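Long-range contacts in butyrophilin subfamily 1 member A1 (Bos taurus, PDB 4HH8), which may take part in the secretion of milk-fat droplets and probably restrains activated T cells, and is represented here by its two extracellular immunoglobulin domains: residues K126-G131 against I206-L211; P134-K139 against I146-T151; G154-P159 against G184-R189; V161-H166 against A190-R195; M199-C204 against E218-A223. The protein carries 1 engineered substitution. All blocks are in the same frame, centred on the assembly; numbering follows the deposited sequence.

Interaction 1. Residues K126-G131 against I206-L211; sequences KVAALG and IRNLLL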
# COMPACT_ATOMS: atom_id res chain seq x y z
N LYS A 126 -1.24 -4.48 -2.13
CA LYS A 126 -0.21 -3.68 -1.46
C LYS A 126 -0.63 -2.25 -1.49
O LYS A 126 -0.69 -1.68 -2.54
CB LYS A 126 1.14 -3.79 -2.18
CG LYS A 126 1.88 -5.12 -2.00
CD LYS A 126 2.44 -5.26 -0.62
CE LYS A 126 3.46 -6.35 -0.59
NZ LYS A 126 3.96 -6.38 0.78
N VAL A 127 -0.85 -1.64 -0.32
CA VAL A 127 -1.34 -0.27 -0.27
C VAL A 127 -0.18 0.67 0.00
O VAL A 127 0.74 0.30 0.74
CB VAL A 127 -2.45 -0.05 0.81
CG1 VAL A 127 -2.86 1.39 0.80
CG2 VAL A 127 -3.64 -1.02 0.58
N ALA A 128 -0.23 1.85 -0.59
CA ALA A 128 0.81 2.83 -0.43
C ALA A 128 0.21 4.24 -0.27
O ALA A 128 -0.84 4.55 -0.82
CB ALA A 128 1.75 2.80 -1.63
N ALA A 129 0.86 5.07 0.52
CA ALA A 129 0.53 6.48 0.53
C ALA A 129 1.82 7.21 0.50
O ALA A 129 2.79 6.80 1.13
CB ALA A 129 -0.24 6.86 1.76
N LEU A 130 1.80 8.31 -0.22
CA LEU A 130 2.91 9.19 -0.32
C LEU A 130 2.65 10.37 0.59
O LEU A 130 1.58 10.96 0.52
CB LEU A 130 2.91 9.66 -1.73
CG LEU A 130 4.13 10.35 -2.25
CD1 LEU A 130 5.24 9.32 -2.48
CD2 LEU A 130 3.45 10.75 -3.52
N GLY A 131 3.61 10.73 1.44
CA GLY A 131 3.38 11.77 2.45
C GLY A 131 3.72 13.18 2.06
O GLY A 131 3.89 13.47 0.87
N ILE A 206 12.75 11.35 1.78
CA ILE A 206 11.87 10.37 2.32
C ILE A 206 11.35 9.56 1.15
O ILE A 206 10.78 10.12 0.23
CB ILE A 206 10.62 11.03 3.05
CG1 ILE A 206 11.02 12.13 4.06
CG2 ILE A 206 9.80 9.99 3.70
CD1 ILE A 206 11.87 11.67 5.23
N ARG A 207 11.46 8.25 1.21
CA ARG A 207 11.08 7.48 0.04
C ARG A 207 10.08 6.41 0.37
O ARG A 207 10.28 5.65 1.31
CB ARG A 207 12.36 6.82 -0.53
CG ARG A 207 12.13 6.04 -1.82
CD ARG A 207 13.47 5.56 -2.38
NE ARG A 207 13.31 4.73 -3.57
CZ ARG A 207 13.24 5.21 -4.80
NH1 ARG A 207 13.29 6.53 -5.03
NH2 ARG A 207 13.12 4.38 -5.82
N ASN A 208 9.02 6.32 -0.42
CA ASN A 208 8.15 5.16 -0.38
C ASN A 208 8.73 4.09 -1.32
O ASN A 208 8.62 4.21 -2.55
CB ASN A 208 6.75 5.58 -0.80
CG ASN A 208 5.72 4.52 -0.60
OD1 ASN A 208 5.92 3.40 -1.01
ND2 ASN A 208 4.58 4.87 0.04
N LEU A 209 9.31 3.03 -0.74
CA LEU A 209 10.00 1.94 -1.47
C LEU A 209 9.07 1.09 -2.35
O LEU A 209 9.47 0.59 -3.38
CB LEU A 209 10.71 1.02 -0.49
CG LEU A 209 11.75 1.77 0.35
CD1 LEU A 209 12.39 0.79 1.30
CD2 LEU A 209 12.76 2.32 -0.60
N LEU A 210 7.81 0.99 -1.94
CA LEU A 210 6.79 0.28 -2.66
C LEU A 210 6.37 0.99 -3.96
O LEU A 210 6.23 0.34 -5.01
CB LEU A 210 5.60 0.15 -1.71
CG LEU A 210 4.50 -0.85 -1.96
CD1 LEU A 210 5.05 -2.24 -2.38
CD2 LEU A 210 3.70 -0.93 -0.66
N LEU A 211 6.18 2.30 -3.90
CA LEU A 211 5.96 3.10 -5.12
C LEU A 211 7.24 3.44 -5.89
O LEU A 211 7.15 3.80 -7.05
CB LEU A 211 5.23 4.41 -4.80
CG LEU A 211 3.82 4.36 -4.21
CD1 LEU A 211 3.32 5.73 -3.86
CD2 LEU A 211 2.85 3.68 -5.16
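N208 reaches across to A129 from an Asx motif. This is the junction between the two immunoglobulin domains, where the end of strand 117-128 meets the turn after strand 201-208. The side chain can be followed outward. N208 CB lies 4.4 Å from L130 CD1. CG stands anti to the backbone N (chi1 -171°), which directs the amide at segment 126-131. The tip then splits its work. N208 ND2 donates to A129 O over 2.8 Å. The acceptor lies in the amide plane, but the donor sits well above the carbonyl plane, and the hydrogen bond is bent (132°). The same ND2 makes a weak bond to Y156 O. N208 OD1 turns back to its own segment and accepts from L211 N at 3.1 Å, a nearly straight bond (168°), and weakly from L210 N. The amide is thus held at both of its polar atoms, which helps hold the turn that follows. That turn presents two leucines to the strand. The branch of L211 straddles the methyl of A128, with L211 CG 3.7 Å from A128 CB. L210 uses a single methyl: L210 CD2 is 4.1 Å from K126 CB and 3.5 Å from V127 O.

Interaction 2. Residues P134-K139 against I146-T151; sequences PHISMK and IQLECT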
# COMPACT_ATOMS: atom_id res chain seq x y z
N PRO A 134 8.91 17.01 2.95
CA PRO A 134 9.73 16.92 4.19
C PRO A 134 10.21 18.27 4.65
O PRO A 134 10.31 19.19 3.85
CB PRO A 134 10.91 16.04 3.79
CG PRO A 134 10.84 15.91 2.26
CD PRO A 134 9.41 16.15 1.87
N HIS A 135 10.54 18.38 5.93
CA HIS A 135 10.96 19.63 6.47
C HIS A 135 12.14 19.41 7.37
O HIS A 135 12.15 18.48 8.18
CB HIS A 135 9.85 20.26 7.30
CG HIS A 135 10.22 21.60 7.84
ND1 HIS A 135 10.69 21.78 9.13
CD2 HIS A 135 10.30 22.81 7.24
CE1 HIS A 135 11.00 23.05 9.30
NE2 HIS A 135 10.80 23.68 8.17
N ILE A 136 13.12 20.28 7.27
CA ILE A 136 14.25 20.22 8.18
C ILE A 136 14.28 21.39 9.17
O ILE A 136 14.28 22.54 8.79
CB ILE A 136 15.62 20.11 7.43
CG1 ILE A 136 15.73 18.79 6.66
CG2 ILE A 136 16.75 20.19 8.41
CD1 ILE A 136 16.92 18.75 5.63
N SER A 137 14.31 21.05 10.45
CA SER A 137 14.58 21.96 11.56
C SER A 137 16.05 21.98 11.84
O SER A 137 16.66 20.92 11.96
CB SER A 137 13.95 21.41 12.84
OG SER A 137 12.69 21.96 13.03
N MSE A 138 16.60 23.17 12.04
CA MSE A 138 17.98 23.37 12.41
C MSE A 138 18.04 23.89 13.84
O MSE A 138 17.28 24.80 14.20
CB MSE A 138 18.59 24.46 11.55
CG MSE A 138 19.01 24.09 10.15
SE MSE A 138 20.83 24.76 9.85
CE MSE A 138 20.57 26.63 10.43
N LYS A 139 18.93 23.34 14.64
CA LYS A 139 19.18 23.86 15.97
C LYS A 139 20.66 23.80 16.29
O LYS A 139 21.25 22.73 16.37
CB LYS A 139 18.39 23.08 17.02
CG LYS A 139 16.94 23.56 17.17
CD LYS A 139 16.08 22.56 17.94
CE LYS A 139 14.65 23.07 18.15
NZ LYS A 139 13.88 22.15 19.05
N ILE A 146 25.73 21.19 14.95
CA ILE A 146 24.38 21.37 14.38
C ILE A 146 23.53 20.06 14.39
O ILE A 146 23.96 19.03 13.88
CB ILE A 146 24.45 21.94 12.92
CG1 ILE A 146 25.53 23.02 12.82
CG2 ILE A 146 23.08 22.42 12.44
CD1 ILE A 146 25.30 24.07 11.74
N GLN A 147 22.33 20.14 14.96
CA GLN A 147 21.37 19.04 14.98
C GLN A 147 20.27 19.33 13.98
O GLN A 147 19.64 20.39 14.04
CB GLN A 147 20.73 18.87 16.36
CG GLN A 147 21.68 18.89 17.56
CD GLN A 147 21.01 19.38 18.86
OE1 GLN A 147 20.14 20.26 18.84
NE2 GLN A 147 21.44 18.82 19.99
N LEU A 148 20.03 18.41 13.07
CA LEU A 148 18.94 18.58 12.12
C LEU A 148 17.85 17.57 12.42
O LEU A 148 18.14 16.41 12.73
CB LEU A 148 19.42 18.39 10.68
CG LEU A 148 20.60 19.23 10.16
CD1 LEU A 148 20.90 18.82 8.73
CD2 LEU A 148 20.34 20.80 10.21
N GLU A 149 16.59 17.99 12.28
CA GLU A 149 15.50 17.07 12.38
C GLU A 149 14.65 17.12 11.15
O GLU A 149 14.17 18.16 10.79
CB GLU A 149 14.63 17.33 13.60
CG GLU A 149 13.57 16.26 13.73
CD GLU A 149 12.59 16.48 14.88
OE1 GLU A 149 11.82 17.48 14.87
OE2 GLU A 149 12.59 15.62 15.79
N CYS A 150 14.46 15.98 10.50
CA CYS A 150 13.67 15.93 9.28
C CYS A 150 12.36 15.24 9.58
O CYS A 150 12.30 14.17 10.21
CB CYS A 150 14.42 15.20 8.16
SG CYS A 150 13.54 15.04 6.59
N THR A 151 11.30 15.84 9.08
CA THR A 151 9.96 15.50 9.50
C THR A 151 9.05 15.37 8.27
O THR A 151 9.23 16.07 7.30
CB THR A 151 9.55 16.60 10.48
OG1 THR A 151 9.77 16.13 11.83
CG2 THR A 151 8.18 17.04 10.25
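E149 O is gripped twice from the facing strand. S137 N donates to E149 O over 2.9 Å in a nearly straight bond (165°), and I136 CA adds a CH...O contact at 3.3 Å. The setting is a beta hairpin, strands A and B of the second immunoglobulin domain. H135, S137 and K139 form antiparallel hydrogen-bonded pairs with T151, E149 and Q147. H135 O repeats the double grip, taking T151 N at 2.9 Å and C150 CA at 3.2 Å. Between these rungs, I136 and M138 face C150 and L148 in non-hydrogen-bonded pairs. Their side chains share the inner face. With chi1 at -65°, I136 CG1 lies beside the backbone N and CG2 anti to it; I136 CG2 rests 3.9 Å from L148 CB. I136 CG1 lies beside C150 CB, close to the disulfide that C150 makes with C204 of the other sheet. P134 CB comes within 4.0 Å of C150 SG. The polar side chains of S137, K139, Q147 and E149 take the outer face. M138, a selenomethionine, runs alongside L148 and points the same way. M138 CG is 3.5 Å from L148 CD2, and the chain bends to bring SE within 4.2 Å of I146 CG2.

Interaction 3. Residues G154-P159 against G184-R189; sequences GWYPEP and GLFTVR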
# COMPACT_ATOMS: atom_id res chain seq x y z
N GLY A 154 2.32 11.15 6.90
CA GLY A 154 1.36 10.49 5.98
C GLY A 154 1.86 9.41 5.00
O GLY A 154 1.33 9.24 3.90
N TRP A 155 2.86 8.64 5.40
CA TRP A 155 3.43 7.64 4.50
C TRP A 155 2.89 6.30 4.82
O TRP A 155 2.65 6.00 5.97
CB TRP A 155 4.95 7.61 4.61
CG TRP A 155 5.54 8.90 4.29
CD1 TRP A 155 5.59 10.00 5.11
CD2 TRP A 155 6.11 9.30 3.04
NE1 TRP A 155 6.19 11.04 4.45
CE2 TRP A 155 6.52 10.64 3.18
CE3 TRP A 155 6.37 8.63 1.83
CZ2 TRP A 155 7.14 11.35 2.14
CZ3 TRP A 155 7.00 9.34 0.80
CH2 TRP A 155 7.34 10.69 0.95
N TYR A 156 2.71 5.47 3.80
CA TYR A 156 2.39 4.10 4.03
C TYR A 156 3.07 3.26 2.95
O TYR A 156 3.03 3.64 1.79
CB TYR A 156 0.86 3.87 4.12
CG TYR A 156 0.58 2.51 4.70
CD1 TYR A 156 0.48 2.33 6.09
CD2 TYR A 156 0.53 1.39 3.87
CE1 TYR A 156 0.27 1.06 6.62
CE2 TYR A 156 0.33 0.12 4.41
CZ TYR A 156 0.22 -0.03 5.77
OH TYR A 156 0.02 -1.28 6.27
N PRO A 157 3.75 2.16 3.31
CA PRO A 157 4.04 1.69 4.67
C PRO A 157 5.16 2.54 5.27
O PRO A 157 5.30 3.72 4.90
CB PRO A 157 4.43 0.20 4.45
CG PRO A 157 5.17 0.24 2.99
CD PRO A 157 4.29 1.26 2.26
N GLU A 158 5.93 1.98 6.21
CA GLU A 158 7.07 2.67 6.78
C GLU A 158 7.95 3.21 5.64
O GLU A 158 8.40 2.44 4.79
CB GLU A 158 7.89 1.72 7.67
CG GLU A 158 7.17 1.28 8.97
CD GLU A 158 6.27 0.01 8.81
OE1 GLU A 158 5.85 -0.36 7.70
OE2 GLU A 158 6.01 -0.65 9.82
N PRO A 159 8.20 4.51 5.61
CA PRO A 159 9.03 5.14 4.58
C PRO A 159 10.53 5.14 4.99
O PRO A 159 10.87 5.01 6.17
CB PRO A 159 8.47 6.58 4.56
CG PRO A 159 8.19 6.81 6.06
CD PRO A 159 7.62 5.52 6.54
N GLY A 184 -3.69 4.93 10.23
CA GLY A 184 -2.53 4.01 10.08
C GLY A 184 -1.34 4.55 9.27
O GLY A 184 -0.42 3.79 8.95
N LEU A 185 -1.34 5.84 8.93
CA LEU A 185 -0.27 6.42 8.10
C LEU A 185 0.86 6.94 8.97
O LEU A 185 0.62 7.61 9.97
CB LEU A 185 -0.82 7.56 7.26
CG LEU A 185 -2.07 7.24 6.42
CD1 LEU A 185 -2.62 8.49 5.66
CD2 LEU A 185 -1.78 6.09 5.47
N PHE A 186 2.10 6.67 8.55
CA PHE A 186 3.27 7.02 9.34
C PHE A 186 3.73 8.46 9.18
O PHE A 186 3.81 9.00 8.07
CB PHE A 186 4.42 6.04 9.07
CG PHE A 186 4.06 4.63 9.39
CD1 PHE A 186 4.10 4.17 10.70
CD2 PHE A 186 3.62 3.77 8.40
CE1 PHE A 186 3.75 2.84 11.02
CE2 PHE A 186 3.22 2.42 8.72
CZ PHE A 186 3.30 1.97 10.03
N THR A 187 3.94 9.07 10.35
CA THR A 187 4.72 10.28 10.49
C THR A 187 6.14 9.86 10.84
O THR A 187 6.36 8.93 11.62
CB THR A 187 4.08 11.23 11.56
OG1 THR A 187 2.85 11.72 11.03
CG2 THR A 187 4.94 12.43 11.85
N VAL A 188 7.11 10.47 10.15
CA VAL A 188 8.50 10.07 10.30
C VAL A 188 9.33 11.23 10.82
O VAL A 188 9.22 12.32 10.33
CB VAL A 188 9.09 9.50 8.93
CG1 VAL A 188 9.12 10.56 7.85
CG2 VAL A 188 10.53 8.90 9.16
N ARG A 189 10.13 10.98 11.84
CA ARG A 189 11.05 11.97 12.36
C ARG A 189 12.47 11.37 12.30
O ARG A 189 12.69 10.26 12.74
CB ARG A 189 10.71 12.29 13.82
CG ARG A 189 9.62 13.32 14.00
CD ARG A 189 9.81 14.04 15.38
NE ARG A 189 8.52 14.44 15.96
CZ ARG A 189 8.32 14.70 17.26
NH1 ARG A 189 9.33 14.64 18.14
NH2 ARG A 189 7.10 15.03 17.70
O HOH W 1 1.26 10.32 9.44
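W155 and G154 both face F186 in a G1 beta bulge, in the sheet of the second immunoglobulin domain that holds strands 146-155 and 186-194. W155 N donates to F186 O over 2.9 Å in an almost straight bond, on a lone pair of that oxygen. F186 N returns a 2.7 Å bond to W155 O. G154 N adds only a weak bond to F186 O. G154 has positive phi (93°), as the first residue of a G1 bulge does.

The tight part is built round F186. F186 CG is anti to the carbonyl carbon (chi1 -59°), which brings the ring against the P157-E158 turn; a cis peptide precedes P157. E158 CG sits over the centre of one face, 4.1 Å from the F186 ring centroid in a CH-pi contact. The carboxylate of E158 lies nearly parallel to the ring. G184 O approaches the opposite face, out toward the rim. The Y156 ring is close to parallel with that of F186 (17°) but slid aside, with centroids 5.9 Å apart, so they barely overlap. Y156 touches by its CD1 edge, at G184 O, and by CB, at L185 CD2. Deeper in, P159 CG packs on V188 CB at 4.0 Å. The indole of W155 has F186 O at its edge, and its NE1 is bonded to S152 OG.

The looser side is the one where a water bridges G154 and segment 184-189, beside the bulge. This water accepts from G154 N at 2.9 Å and donates to L185 O at 2.8 Å. The same water oxygen is hydrogen-bonded to T187 OG1 at 2.6 Å.

Interaction 4. Residues V161-H166 against A190-R195; sequences VQWQTH and ASVIIR. Unlike the reference sequence in segment 161-166: Q164 (reference Arg).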
# COMPACT_ATOMS: atom_id res chain seq x y z
N VAL A 161 14.29 6.96 5.14
CA VAL A 161 14.90 8.25 5.25
C VAL A 161 16.34 8.13 4.71
O VAL A 161 17.02 7.19 5.04
CB VAL A 161 14.98 8.69 6.71
CG1 VAL A 161 15.62 10.05 6.84
CG2 VAL A 161 13.55 8.70 7.41
N GLN A 162 16.80 9.07 3.88
CA GLN A 162 18.17 9.07 3.40
C GLN A 162 18.72 10.49 3.54
O GLN A 162 18.11 11.43 3.07
CB GLN A 162 18.22 8.52 1.94
CG GLN A 162 19.50 8.81 1.11
CD GLN A 162 19.24 8.83 -0.45
OE1 GLN A 162 18.47 9.68 -0.99
NE2 GLN A 162 19.90 7.92 -1.16
N TRP A 163 19.83 10.64 4.22
CA TRP A 163 20.54 11.92 4.26
C TRP A 163 21.68 11.91 3.26
O TRP A 163 22.39 10.92 3.16
CB TRP A 163 21.14 12.17 5.64
CG TRP A 163 20.15 12.22 6.73
CD1 TRP A 163 19.65 11.16 7.44
CD2 TRP A 163 19.50 13.38 7.23
NE1 TRP A 163 18.76 11.59 8.37
CE2 TRP A 163 18.64 12.96 8.26
CE3 TRP A 163 19.60 14.76 6.93
CZ2 TRP A 163 17.88 13.85 9.01
CZ3 TRP A 163 18.83 15.66 7.69
CH2 TRP A 163 17.97 15.19 8.71
N GLN A 164 21.89 13.03 2.60
CA GLN A 164 22.95 13.16 1.60
C GLN A 164 23.65 14.48 1.71
O GLN A 164 23.00 15.49 1.98
CB GLN A 164 22.33 13.07 0.21
CG GLN A 164 22.37 11.73 -0.41
CD GLN A 164 21.94 11.80 -1.85
OE1 GLN A 164 20.80 12.15 -2.14
NE2 GLN A 164 22.86 11.52 -2.76
N THR A 165 24.97 14.48 1.49
CA THR A 165 25.74 15.74 1.34
C THR A 165 25.40 16.29 -0.03
O THR A 165 24.75 15.61 -0.83
CB THR A 165 27.31 15.56 1.49
OG1 THR A 165 27.89 15.07 0.26
CG2 THR A 165 27.68 14.62 2.63
N HIS A 166 25.84 17.53 -0.31
CA HIS A 166 25.63 18.11 -1.66
C HIS A 166 26.37 17.30 -2.75
O HIS A 166 25.90 17.20 -3.90
CB HIS A 166 26.00 19.60 -1.69
CG HIS A 166 25.50 20.35 -2.90
ND1 HIS A 166 24.37 19.97 -3.60
CD2 HIS A 166 25.98 21.45 -3.53
CE1 HIS A 166 24.18 20.81 -4.61
NE2 HIS A 166 25.14 21.71 -4.59
N ALA A 190 13.44 12.10 11.80
CA ALA A 190 14.80 11.62 11.87
C ALA A 190 15.76 12.75 12.20
O ALA A 190 15.62 13.84 11.68
CB ALA A 190 15.17 10.97 10.57
N SER A 191 16.76 12.44 13.02
CA SER A 191 17.73 13.41 13.48
C SER A 191 19.12 13.00 13.16
O SER A 191 19.44 11.82 13.20
CB SER A 191 17.66 13.61 14.98
OG SER A 191 16.60 14.51 15.20
N VAL A 192 19.96 14.00 12.92
CA VAL A 192 21.33 13.77 12.59
C VAL A 192 22.13 14.89 13.28
O VAL A 192 21.59 15.98 13.58
CB VAL A 192 21.42 13.72 11.05
CG1 VAL A 192 21.62 15.09 10.38
CG2 VAL A 192 22.29 12.66 10.57
N ILE A 193 23.38 14.63 13.62
CA ILE A 193 24.25 15.69 14.12
C ILE A 193 25.32 15.95 13.06
O ILE A 193 26.03 15.05 12.67
CB ILE A 193 24.83 15.33 15.50
CG1 ILE A 193 23.69 15.20 16.52
CG2 ILE A 193 25.82 16.40 15.94
CD1 ILE A 193 24.10 14.71 17.88
N ILE A 194 25.36 17.18 12.54
CA ILE A 194 26.38 17.58 11.56
C ILE A 194 27.68 17.96 12.27
O ILE A 194 27.69 18.91 13.06
CB ILE A 194 25.91 18.76 10.67
CG1 ILE A 194 24.57 18.46 10.01
CG2 ILE A 194 26.99 19.14 9.65
CD1 ILE A 194 24.53 17.19 9.14
N ARG A 195 28.75 17.19 12.03
CA ARG A 195 30.09 17.54 12.57
C ARG A 195 31.04 17.89 11.44
O ARG A 195 31.68 17.01 10.85
CB ARG A 195 30.68 16.41 13.43
CG ARG A 195 29.92 16.11 14.73
CD ARG A 195 30.24 14.70 15.21
NE ARG A 195 29.29 14.16 16.18
CZ ARG A 195 28.25 13.38 15.86
NH1 ARG A 195 28.01 13.09 14.59
NH2 ARG A 195 27.46 12.91 16.81
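W163 meets V192 face-on, and that is the heart of the contact. V192 CG1 stands 3.8 Å from the centroid of the six-membered ring of W163, only 7° off its normal, a CH-pi contact. The two side chains come from opposite directions. V192 holds CG1 between its backbone N and carbonyl carbon (chi1 87°), which points this methyl at the indole. V192 CB adds a touch 4.0 Å from W163 CE2. At the ring's edge, near its plane, A190 O lies 3.5 Å from W163 CZ2. Further along, V161 CG1 packs on A190 CB at 3.9 Å. No hydrogen bond joins the two segments.

The second shell sets these groups in place. W163 NE1 is bonded to S173 OG, which satisfies the polar atom of a buried ring and limits its rotation. The ring of F171 meets the indole and also touches V192. W163 also packs on C150. This is the classic tryptophan of strand C lying against the disulfide of the immunoglobulin core. A190 O, the atom at the indole edge, is probably also bonded by C150 N, which would hold it in place.

In the fold, the contact spans the sandwich. Strand 160-165 belongs to one sheet and strand 186-194 to the other. The axes of their parts 161-165 and 190-194 pass 9.2 Å apart, and the directions of these parts differ by 26°. Strand 201-208 flanks the first, bringing V202 to W163. Strand 146-155 flanks the second, bringing L148 to W163 and I194.

Interaction 5. Residues M199-C204 against E218-A223; sequences MKNVSC and EVSIPA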
# COMPACT_ATOMS: atom_id res chain seq x y z
N MSE A 199 30.47 21.11 5.25
CA MSE A 199 29.17 20.69 4.72
C MSE A 199 28.34 21.92 4.32
O MSE A 199 27.83 22.64 5.17
CB MSE A 199 28.44 19.77 5.69
CG MSE A 199 27.70 18.65 4.99
SE MSE A 199 27.88 16.94 5.95
CE MSE A 199 29.67 16.40 5.32
N LYS A 200 28.26 22.14 3.01
CA LYS A 200 27.62 23.31 2.42
C LYS A 200 26.10 23.20 2.63
O LYS A 200 25.49 24.00 3.35
CB LYS A 200 27.97 23.35 0.91
CG LYS A 200 28.22 24.73 0.26
CD LYS A 200 26.96 25.33 -0.40
CE LYS A 200 27.26 26.06 -1.73
NZ LYS A 200 28.14 27.27 -1.58
N ASN A 201 25.51 22.20 1.97
CA ASN A 201 24.11 21.83 2.07
C ASN A 201 24.00 20.38 2.52
O ASN A 201 24.91 19.58 2.29
CB ASN A 201 23.45 21.85 0.70
CG ASN A 201 23.47 23.21 0.06
OD1 ASN A 201 23.03 24.20 0.66
ND2 ASN A 201 23.97 23.27 -1.18
N VAL A 202 22.87 20.07 3.15
CA VAL A 202 22.48 18.70 3.40
C VAL A 202 21.04 18.50 2.95
O VAL A 202 20.19 19.36 3.19
CB VAL A 202 22.53 18.36 4.87
CG1 VAL A 202 21.91 17.00 5.12
CG2 VAL A 202 23.96 18.39 5.36
N SER A 203 20.77 17.36 2.33
CA SER A 203 19.40 17.02 2.01
C SER A 203 18.87 15.78 2.77
O SER A 203 19.63 14.93 3.24
CB SER A 203 19.23 16.87 0.50
OG SER A 203 19.69 15.61 0.11
N CYS A 204 17.54 15.71 2.88
CA CYS A 204 16.85 14.62 3.53
C CYS A 204 15.87 14.13 2.48
O CYS A 204 15.14 14.93 1.93
CB CYS A 204 16.09 15.14 4.77
SG CYS A 204 14.94 13.88 5.50
N GLU A 218 16.31 20.25 0.96
CA GLU A 218 17.70 20.62 1.14
C GLU A 218 17.74 21.76 2.14
O GLU A 218 16.87 22.60 2.14
CB GLU A 218 18.28 21.04 -0.22
CG GLU A 218 19.77 21.32 -0.26
CD GLU A 218 20.36 20.98 -1.62
OE1 GLU A 218 19.58 20.85 -2.59
OE2 GLU A 218 21.61 20.79 -1.70
N VAL A 219 18.72 21.78 3.03
CA VAL A 219 18.91 22.93 3.90
C VAL A 219 20.35 23.44 3.78
O VAL A 219 21.16 22.84 3.08
CB VAL A 219 18.50 22.64 5.36
CG1 VAL A 219 19.48 21.67 6.03
CG2 VAL A 219 18.37 23.94 6.15
N SER A 220 20.65 24.54 4.46
CA SER A 220 21.87 25.29 4.25
C SER A 220 22.51 25.52 5.60
O SER A 220 21.85 25.99 6.53
CB SER A 220 21.51 26.63 3.63
OG SER A 220 22.62 27.14 2.92
N ILE A 221 23.80 25.19 5.71
CA ILE A 221 24.51 25.26 6.98
C ILE A 221 25.44 26.48 7.06
O ILE A 221 26.32 26.63 6.20
CB ILE A 221 25.37 23.97 7.20
CG1 ILE A 221 24.50 22.71 7.24
CG2 ILE A 221 26.25 24.10 8.45
CD1 ILE A 221 24.46 21.97 5.92
N PRO A 222 25.23 27.36 8.08
CA PRO A 222 26.16 28.43 8.50
C PRO A 222 27.51 27.95 9.05
O PRO A 222 27.57 26.94 9.77
CB PRO A 222 25.38 29.15 9.61
CG PRO A 222 24.14 28.33 9.86
CD PRO A 222 23.88 27.62 8.58
N ALA A 223 28.57 28.71 8.73
CA ALA A 223 29.98 28.42 9.10
C ALA A 223 30.19 27.75 10.47
O ALA A 223 30.78 26.67 10.56
CB ALA A 223 30.82 29.69 9.01
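N201 and E218 bring the two flat groups of this contact together. The amide and carboxylate planes are nearly perpendicular (79°), so the groups are not stacked. The carboxylate instead turns an oxygen toward the base of the asparagine: E218 OE2 is 3.2 Å from N201 CB. E218 CG is anti to its backbone N (chi1 -173°), and the chain then bends toward N201. H166, in the loop after strand 160-165, touches both side chains.

The backbones form a beta hairpin, strands F and G of the second immunoglobulin domain. V202 and V219 make its hydrogen-bonded pair. V219 N donates to V202 O over 2.8 Å, nearly in line with the carbonyl. The return bond, V202 N to V219 O, is longer at 3.3 Å, and its donor lies above the carbonyl plane. N201 with S220 and S203 with E218 are the non-hydrogen-bonded pairs. The second is close, with S203 CA 4.1 Å from E218 CA. Beyond the regular strands, I221 N still bonds to K200 O at 3.1 Å. I221 points toward the other segment; I221 CD1 lies 3.4 Å from K200 O and 3.7 Å from V202 CG2.

The hairpin therefore has two characters. N201, S203, E218 and S220 give one face polar groups, while V202 and V219 give the other apolar ones, toward the sandwich interior. N201 carries a hybrid N-linked glycan in the natural protein, absent from this model. Its position on the polar face is consistent with a sugar projecting outward.

Interaction 1 joins the two immunoglobulin domains, and the other four build the second one. Interaction 3 lies beside interaction 1, with centres about 8 Å apart, and Y156 O probably accepts from A129 N at 2.9 Å. Interactions 2, 4 and 5 cluster at the far end of the domain, with centres about 9 to 10 Å apart. The disulfide C150 SG to C204 SG (2.1 Å) ties interaction 2 to interaction 5 across the sandwich. Interaction 4 bridges the sheets by side chains; its strands probably bond to those of interactions 2 and 5 within each sheet, C150 N to A190 O (2.7 Å) and S203 N to Q164 O (2.9 Å). I206 CD1 of interaction 1 reaches this core, 4.0 Å from C150 SG.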